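Long-range contacts in AvrA (Salmonella typhimurium, PDB 6BE0), which probably transfers acetyl groups from acetyl-CoA to serine and threonine residues of target proteins, as a YopJ-family effector that binds inositol hexakisphosphate: residues Ile62-Thr67 against Ser182-Gly187; Gly57-Ile62 against Leu284-His289. All coordinates share one frame; numbering follows the deposited sequence.

Contact 1. Residues Ile62-Thr67 against Ser182-Gly187; sequences ISYEET and SSSECG. With COA (coenzyme A), chain C.
The carboxylate of Glu65 lies against a backbone carbonyl across this contact, OE2 only 3.2 Å from Ser183 O, although both atoms are acceptors and they are not hydrogen-bonded. It is a worked example of how two helix starts settle against each other, here those of helices 65-82 and 186-199 in the YopJ acetyltransferase fold, which belongs to the clan of the CA peptidases. Water 2 bridges nearby, donating to Glu65 OE2 and accepting from Cys186 N, in the first turn of helix 186-199; together with the positive end of that helix it would probably moderate the unfavourable approach. Glu65 gets there with its chain extended beyond CG, so that CG rests on Ser184 CB at 3.4 Å and the carboxylate passes over Ser184 CA.

Ser184 is the centre of the interface. Its chi1 of 58° sets OG between its own backbone N and carbonyl carbon, facing the 62-67 loop, where Tyr64 N donates to OG in a weak bond of 3.3 Å (163° at the hydrogen). Water 1 joins the same hydroxyl to Ile62 O, to which it donates at 2.8 Å.

Next to this hydroxyl, Glu185 bends at chi2 and crosses the Tyr64 ring aslant, ring and carboxylate planes 70° apart, with OE1 3.5 Å from Tyr64 CD2. The same OE1 forms a salt bridge with Arg292 of helix 287-300, while Tyr64 OH, at the far end of its ring, bonds to Glu53 of helix 40-55. Glu185, the N-cap residue of helix 186-199, has a doubly gripped second oxygen: Ser182 OG donates to the anti lone pair of OE2 at 2.8 Å, while Ser184 N meets OE2 from above the carboxylate plane at 3.2 Å.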
loop_
_atom_site.group_PDB
_atom_site.type_symbol
_atom_site.label_atom_id
_atom_site.label_comp_id
_atom_site.label_asym_id
_atom_site.label_seq_id
_atom_site.Cartn_x
_atom_site.Cartn_y
_atom_site.Cartn_z
ATOM N N ILE A 62 -17.710 -3.416 -10.120
ATOM C CA ILE A 62 -16.921 -4.551 -10.597
ATOM C C ILE A 62 -15.761 -4.800 -9.635
ATOM O O ILE A 62 -15.137 -3.855 -9.148
ATOM C CB ILE A 62 -16.374 -4.312 -12.026
ATOM C CG1 ILE A 62 -17.515 -4.366 -13.043
ATOM C CG2 ILE A 62 -15.313 -5.354 -12.390
ATOM C CD1 ILE A 62 -17.132 -3.881 -14.432
ATOM N N SER A 63 -15.477 -6.073 -9.368
ATOM C CA SER A 63 -14.350 -6.452 -8.522
ATOM C C SER A 63 -13.146 -6.836 -9.375
ATOM O O SER A 63 -13.250 -7.684 -10.263
ATOM C CB SER A 63 -14.732 -7.610 -7.601
ATOM O OG SER A 63 -13.611 -8.044 -6.849
ATOM N N TYR A 64 -12.009 -6.205 -9.098
ATOM C CA TYR A 64 -10.778 -6.436 -9.848
ATOM C C TYR A 64 -9.746 -7.224 -9.042
ATOM O O TYR A 64 -8.637 -7.465 -9.520
ATOM C CB TYR A 64 -10.172 -5.099 -10.283
ATOM C CG TYR A 64 -11.098 -4.255 -11.126
ATOM C CD1 TYR A 64 -11.253 -4.507 -12.483
ATOM C CD2 TYR A 64 -11.814 -3.204 -10.569
ATOM C CE1 TYR A 64 -12.098 -3.740 -13.259
ATOM C CE2 TYR A 64 -12.662 -2.429 -11.339
ATOM C CZ TYR A 64 -12.798 -2.701 -12.684
ATOM O OH TYR A 64 -13.638 -1.933 -13.456
ATOM N N GLU A 65 -10.115 -7.622 -7.827
ATOM C CA GLU A 65 -9.189 -8.286 -6.910
ATOM C C GLU A 65 -8.560 -9.534 -7.517
ATOM O O GLU A 65 -7.346 -9.719 -7.453
ATOM C CB GLU A 65 -9.904 -8.667 -5.610
ATOM C CG GLU A 65 -10.576 -7.510 -4.902
ATOM C CD GLU A 65 -11.147 -7.900 -3.555
ATOM O OE1 GLU A 65 -11.072 -9.094 -3.195
ATOM O OE2 GLU A 65 -11.676 -7.009 -2.858
ATOM N N GLU A 66 -9.396 -10.389 -8.096
ATOM C CA GLU A 66 -8.939 -11.657 -8.652
ATOM C C GLU A 66 -7.894 -11.442 -9.742
ATOM O O GLU A 66 -6.900 -12.162 -9.807
ATOM C CB GLU A 66 -10.123 -12.453 -9.209
ATOM C CG GLU A 66 -9.736 -13.766 -9.880
ATOM C CD GLU A 66 -8.915 -14.668 -8.973
ATOM O OE1 GLU A 66 -9.431 -15.072 -7.909
ATOM O OE2 GLU A 66 -7.753 -14.969 -9.323
ATOM N N THR A 67 -8.117 -10.445 -10.592
ATOM C CA THR A 67 -7.190 -10.165 -11.682
ATOM C C THR A 67 -5.890 -9.583 -11.132
ATOM O O THR A 67 -4.803 -9.963 -11.568
ATOM C CB THR A 67 -7.798 -9.196 -12.716
ATOM O OG1 THR A 67 -9.020 -9.746 -13.225
ATOM C CG2 THR A 67 -6.830 -8.961 -13.874
ATOM N N SER A 182 -12.695 2.528 -2.338
ATOM C CA SER A 182 -13.228 1.643 -3.368
ATOM C C SER A 182 -13.133 0.200 -2.886
ATOM O O SER A 182 -12.405 -0.100 -1.941
ATOM C CB SER A 182 -12.485 1.831 -4.690
ATOM O OG SER A 182 -11.100 1.581 -4.550
ATOM N N SER A 183 -13.864 -0.692 -3.545
ATOM C CA SER A 183 -14.139 -2.016 -2.993
ATOM C C SER A 183 -13.066 -3.074 -3.264
ATOM O O SER A 183 -12.960 -4.046 -2.517
ATOM C CB SER A 183 -15.479 -2.518 -3.535
ATOM O OG SER A 183 -15.460 -2.589 -4.951
ATOM N N SER A 184 -12.274 -2.888 -4.318
ATOM C CA SER A 184 -11.414 -3.963 -4.820
ATOM C C SER A 184 -10.013 -3.509 -5.241
ATOM O O SER A 184 -9.386 -4.147 -6.087
ATOM C CB SER A 184 -12.102 -4.643 -6.007
ATOM O OG SER A 184 -12.384 -3.705 -7.030
ATOM N N GLU A 185 -9.515 -2.431 -4.639
ATOM C CA GLU A 185 -8.244 -1.836 -5.057
ATOM C C GLU A 185 -7.109 -2.059 -4.053
ATOM O O GLU A 185 -6.107 -1.343 -4.076
ATOM C CB GLU A 185 -8.430 -0.334 -5.301
ATOM C CG GLU A 185 -9.052 0.006 -6.650
ATOM C CD GLU A 185 -10.287 -0.818 -6.949
ATOM O OE1 GLU A 185 -10.207 -1.719 -7.811
ATOM O OE2 GLU A 185 -11.336 -0.569 -6.319
ATOM N N CYS A 186 -7.252 -3.056 -3.184
ATOM C CA CYS A 186 -6.251 -3.304 -2.152
ATOM C C CYS A 186 -4.878 -3.589 -2.757
ATOM O O CYS A 186 -3.861 -3.109 -2.258
ATOM C CB CYS A 186 -6.677 -4.470 -1.250
ATOM S SG CYS A 186 -6.936 -6.056 -2.088
ATOM N N GLY A 187 -4.858 -4.361 -3.839
ATOM C CA GLY A 187 -3.616 -4.710 -4.504
ATOM C C GLY A 187 -2.882 -3.518 -5.094
ATOM O O GLY A 187 -1.669 -3.396 -4.947
HETATM N N1A COA C . -14.642 5.286 -4.866
HETATM C C2A COA C . -14.128 6.514 -4.555
HETATM N N3A COA C . -14.471 7.124 -3.381
HETATM C C4A COA C . -15.333 6.515 -2.508
HETATM C C5A COA C . -15.843 5.301 -2.808
HETATM C C6A COA C . -15.487 4.688 -4.005
HETATM N N6A COA C . -15.642 3.542 -4.843
HETATM N N7A COA C . -16.660 4.917 -1.787
HETATM C C8A COA C . -16.650 5.903 -0.853
HETATM N N9A COA C . -15.837 6.890 -1.291
HETATM C C1B COA C . -15.518 8.119 -0.643
HETATM C C2B COA C . -16.115 9.132 -1.232
HETATM O O2B COA C . -15.207 9.782 -2.161
HETATM C C3B COA C . -16.524 10.142 -0.032
HETATM O O3B COA C . -15.388 10.882 0.416
HETATM P P3B COA C . -15.384 12.487 0.261
HETATM O O7A COA C . -15.244 12.856 -1.198
HETATM O O8A COA C . -16.672 13.054 0.804
HETATM O O9A COA C . -14.221 13.067 1.037
HETATM C C4B COA C . -16.969 9.330 0.956
HETATM O O4B COA C . -16.085 8.094 0.846
HETATM C C5B COA C . -18.430 8.967 0.729
HETATM O O5B COA C . -18.818 7.937 1.630
HETATM P P1A COA C . -19.841 8.275 2.815
HETATM O O1A COA C . -19.727 9.742 3.204
HETATM O O2A COA C . -21.256 7.971 2.355
HETATM O O3A COA C . -19.498 7.372 4.072
HETATM O O HOH W 1 -14.299 -1.501 -7.954
HETATM O O HOH W 2 -9.767 -4.699 -1.998
#

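Contact 2. Residues Gly57-Ile62 against Leu284-His289; sequences GSWIHI and LSISAH. With COA (coenzyme A), chain C.
The indole of Trp59 is a flat plate held on both faces: Ile286 CG2 covers one, the CB of its own neighbour Ile60 lies over the other, and coenzyme A approaches the rim, with N1A of the adenine near the indole plane. Ile286 supplies a CH-pi contact, CG2 standing 3.9 Å from the centroid of the six-membered ring and 26° off its normal. Trp59 in turn presents an edge to the face of His289 in a T-shaped stack, centroids 4.6 Å apart and planes at 67°. The closest atoms of that pair are Trp59 CE3 and His289 NE2 at 3.3 Å, while water 1 sits in the plane of the imidazole at its edge, bonded only weakly to NE2. A chi1 of 61° sets CG of Trp59 between its backbone N and carbonyl carbon and sends the indole across to the 284-289 segment.

Beside the plate, Ile60 CD1 meets Leu284 CD1 at 3.7 Å, the two side chains crossing at about a right angle. The other methyl of Leu284, CD2, lies 3.6 Å from N3A of the adenine, so the apolar cluster continues directly into the cofactor pocket.

In the fold, the tryptophan-bearing loop joins helix 40-55 to helix 65-82, and Ile286 also touches Ile54 of the former. Strand 283-285 pairs with strand 276-278 through Leu284 and Val277, and an ST turn, in which Ser285 OG accepts from Ser287 N, leads from that hairpin into helix 287-300, with Ile286 as its N-cap residue.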
loop_
_atom_site.group_PDB
_atom_site.type_symbol
_atom_site.label_atom_id
_atom_site.label_comp_id
_atom_site.label_asym_id
_atom_site.label_seq_id
_atom_site.Cartn_x
_atom_site.Cartn_y
_atom_site.Cartn_z
ATOM N N GLY A 57 -18.955 3.797 -16.489
ATOM C CA GLY A 57 -19.245 3.949 -15.073
ATOM C C GLY A 57 -19.502 2.652 -14.326
ATOM O O GLY A 57 -19.822 2.676 -13.137
ATOM N N SER A 58 -19.360 1.520 -15.008
ATOM C CA SER A 58 -19.615 0.221 -14.389
ATOM C C SER A 58 -18.457 -0.230 -13.502
ATOM O O SER A 58 -18.555 -1.248 -12.815
ATOM C CB SER A 58 -19.879 -0.838 -15.461
ATOM O OG SER A 58 -18.745 -1.014 -16.291
ATOM N N TRP A 59 -17.363 0.526 -13.521
ATOM C CA TRP A 59 -16.174 0.177 -12.747
ATOM C C TRP A 59 -16.469 0.060 -11.257
ATOM O O TRP A 59 -15.850 -0.737 -10.552
ATOM C CB TRP A 59 -15.071 1.219 -12.960
ATOM C CG TRP A 59 -15.459 2.606 -12.522
ATOM C CD1 TRP A 59 -16.083 3.557 -13.275
ATOM C CD2 TRP A 59 -15.247 3.195 -11.231
ATOM N NE1 TRP A 59 -16.272 4.699 -12.537
ATOM C CE2 TRP A 59 -15.768 4.503 -11.279
ATOM C CE3 TRP A 59 -14.668 2.744 -10.041
ATOM C CZ2 TRP A 59 -15.729 5.364 -10.184
ATOM C CZ3 TRP A 59 -14.630 3.602 -8.954
ATOM C CH2 TRP A 59 -15.156 4.896 -9.035
ATOM N N ILE A 60 -17.421 0.856 -10.786
ATOM C CA ILE A 60 -17.658 0.986 -9.356
ATOM C C ILE A 60 -18.220 -0.289 -8.722
ATOM O O ILE A 60 -17.952 -0.560 -7.550
ATOM C CB ILE A 60 -18.611 2.164 -9.060
ATOM C CG1 ILE A 60 -18.720 2.381 -7.550
ATOM C CG2 ILE A 60 -19.985 1.926 -9.681
ATOM C CD1 ILE A 60 -18.985 3.815 -7.158
ATOM N N HIS A 61 -18.981 -1.071 -9.486
ATOM C CA HIS A 61 -19.553 -2.318 -8.972
ATOM C C HIS A 61 -18.945 -3.554 -9.644
ATOM O O HIS A 61 -19.579 -4.606 -9.720
ATOM C CB HIS A 61 -21.081 -2.320 -9.133
ATOM C CG HIS A 61 -21.552 -2.086 -10.533
ATOM N ND1 HIS A 61 -21.223 -2.918 -11.583
ATOM C CD2 HIS A 61 -22.347 -1.120 -11.053
ATOM C CE1 HIS A 61 -21.787 -2.470 -12.690
ATOM N NE2 HIS A 61 -22.475 -1.380 -12.397
ATOM N N ILE A 62 -17.710 -3.416 -10.120
ATOM C CA ILE A 62 -16.921 -4.551 -10.597
ATOM C C ILE A 62 -15.761 -4.800 -9.635
ATOM O O ILE A 62 -15.137 -3.855 -9.148
ATOM C CB ILE A 62 -16.374 -4.312 -12.026
ATOM C CG1 ILE A 62 -17.515 -4.366 -13.043
ATOM C CG2 ILE A 62 -15.313 -5.354 -12.390
ATOM C CD1 ILE A 62 -17.132 -3.881 -14.432
ATOM N N LEU A 284 -16.064 11.277 -7.361
ATOM C CA LEU A 284 -15.286 10.107 -6.969
ATOM C C LEU A 284 -13.926 10.113 -7.651
ATOM O O LEU A 284 -13.762 10.709 -8.715
ATOM C CB LEU A 284 -16.035 8.821 -7.322
ATOM C CG LEU A 284 -17.391 8.606 -6.646
ATOM C CD1 LEU A 284 -18.044 7.344 -7.187
ATOM C CD2 LEU A 284 -17.241 8.531 -5.135
ATOM N N SER A 285 -12.956 9.442 -7.034
ATOM C CA SER A 285 -11.617 9.327 -7.600
ATOM C C SER A 285 -11.427 7.978 -8.280
ATOM O O SER A 285 -11.685 6.931 -7.683
ATOM C CB SER A 285 -10.556 9.513 -6.514
ATOM O OG SER A 285 -9.259 9.253 -7.027
ATOM N N ILE A 286 -10.982 8.015 -9.533
ATOM C CA ILE A 286 -10.625 6.806 -10.267
ATOM C C ILE A 286 -9.111 6.722 -10.422
ATOM O O ILE A 286 -8.609 6.119 -11.369
ATOM C CB ILE A 286 -11.289 6.764 -11.660
ATOM C CG1 ILE A 286 -10.847 7.961 -12.512
ATOM C CG2 ILE A 286 -12.805 6.742 -11.518
ATOM C CD1 ILE A 286 -11.204 7.830 -13.976
ATOM N N SER A 287 -8.387 7.336 -9.490
ATOM C CA SER A 287 -6.931 7.397 -9.571
ATOM C C SER A 287 -6.325 5.999 -9.502
ATOM O O SER A 287 -5.513 5.620 -10.348
ATOM C CB SER A 287 -6.364 8.272 -8.451
ATOM O OG SER A 287 -5.000 8.574 -8.687
ATOM N N ALA A 288 -6.727 5.235 -8.492
ATOM C CA ALA A 288 -6.232 3.875 -8.315
ATOM C C ALA A 288 -6.610 2.993 -9.500
ATOM O O ALA A 288 -5.817 2.158 -9.936
ATOM C CB ALA A 288 -6.770 3.279 -7.023
ATOM N N HIS A 289 -7.818 3.178 -10.023
ATOM C CA HIS A 289 -8.271 2.405 -11.174
ATOM C C HIS A 289 -7.435 2.731 -12.407
ATOM O O HIS A 289 -7.151 1.855 -13.224
ATOM C CB HIS A 289 -9.752 2.665 -11.452
ATOM C CG HIS A 289 -10.672 2.022 -10.462
ATOM N ND1 HIS A 289 -10.891 2.537 -9.202
ATOM C CD2 HIS A 289 -11.425 0.899 -10.545
ATOM C CE1 HIS A 289 -11.743 1.761 -8.555
ATOM N NE2 HIS A 289 -12.080 0.760 -9.346
HETATM N N1A COA C . -14.642 5.286 -4.866
HETATM C C2A COA C . -14.128 6.514 -4.555
HETATM N N3A COA C . -14.471 7.124 -3.381
HETATM C C4A COA C . -15.333 6.515 -2.508
HETATM C C5A COA C . -15.843 5.301 -2.808
HETATM C C6A COA C . -15.487 4.688 -4.005
HETATM N N6A COA C . -15.642 3.542 -4.843
HETATM N N7A COA C . -16.660 4.917 -1.787
HETATM C C8A COA C . -16.650 5.903 -0.853
HETATM N N9A COA C . -15.837 6.890 -1.291
HETATM C C1B COA C . -15.518 8.119 -0.643
HETATM C C2B COA C . -16.115 9.132 -1.232
HETATM O O2B COA C . -15.207 9.782 -2.161
HETATM C C3B COA C . -16.524 10.142 -0.032
HETATM O O3B COA C . -15.388 10.882 0.416
HETATM P P3B COA C . -15.384 12.487 0.261
HETATM O O7A COA C . -15.244 12.856 -1.198
HETATM O O8A COA C . -16.672 13.054 0.804
HETATM O O9A COA C . -14.221 13.067 1.037
HETATM C C4B COA C . -16.969 9.330 0.956
HETATM O O4B COA C . -16.085 8.094 0.846
HETATM C C5B COA C . -18.430 8.967 0.729
HETATM O O5B COA C . -18.818 7.937 1.630
HETATM P P1A COA C . -19.841 8.275 2.815
HETATM O O1A COA C . -19.727 9.742 3.204
HETATM O O2A COA C . -21.256 7.971 2.355
HETATM O O3A COA C . -19.498 7.372 4.072
HETATM O O HOH W 1 -14.299 -1.501 -7.954
#

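Overall arrangement
Contacts 1 and 2 share Ile62, and their centres lie 10 Å apart; of the two, contact 2 spans the longer stretch of sequence and encloses contact 1. His289 is one junction: its CD2 lies 3.6 Å from Tyr64 CE2, and its CE1 is 3.3 Å from Glu185 OE2, both in packing contact. Tyr64 OH, 3.4 Å from Trp59 CA, is another. Water 1 belongs to both contacts. Coenzyme A touches both as well, with Ser182 CA 3.4 Å from N6A on the contact 1 side and Leu284 and Ser285 lining the pocket on the other. Inositol hexakisphosphate is farther off, about 12 Å from the side chain of Glu185 and about 10 Å from that of Ser285.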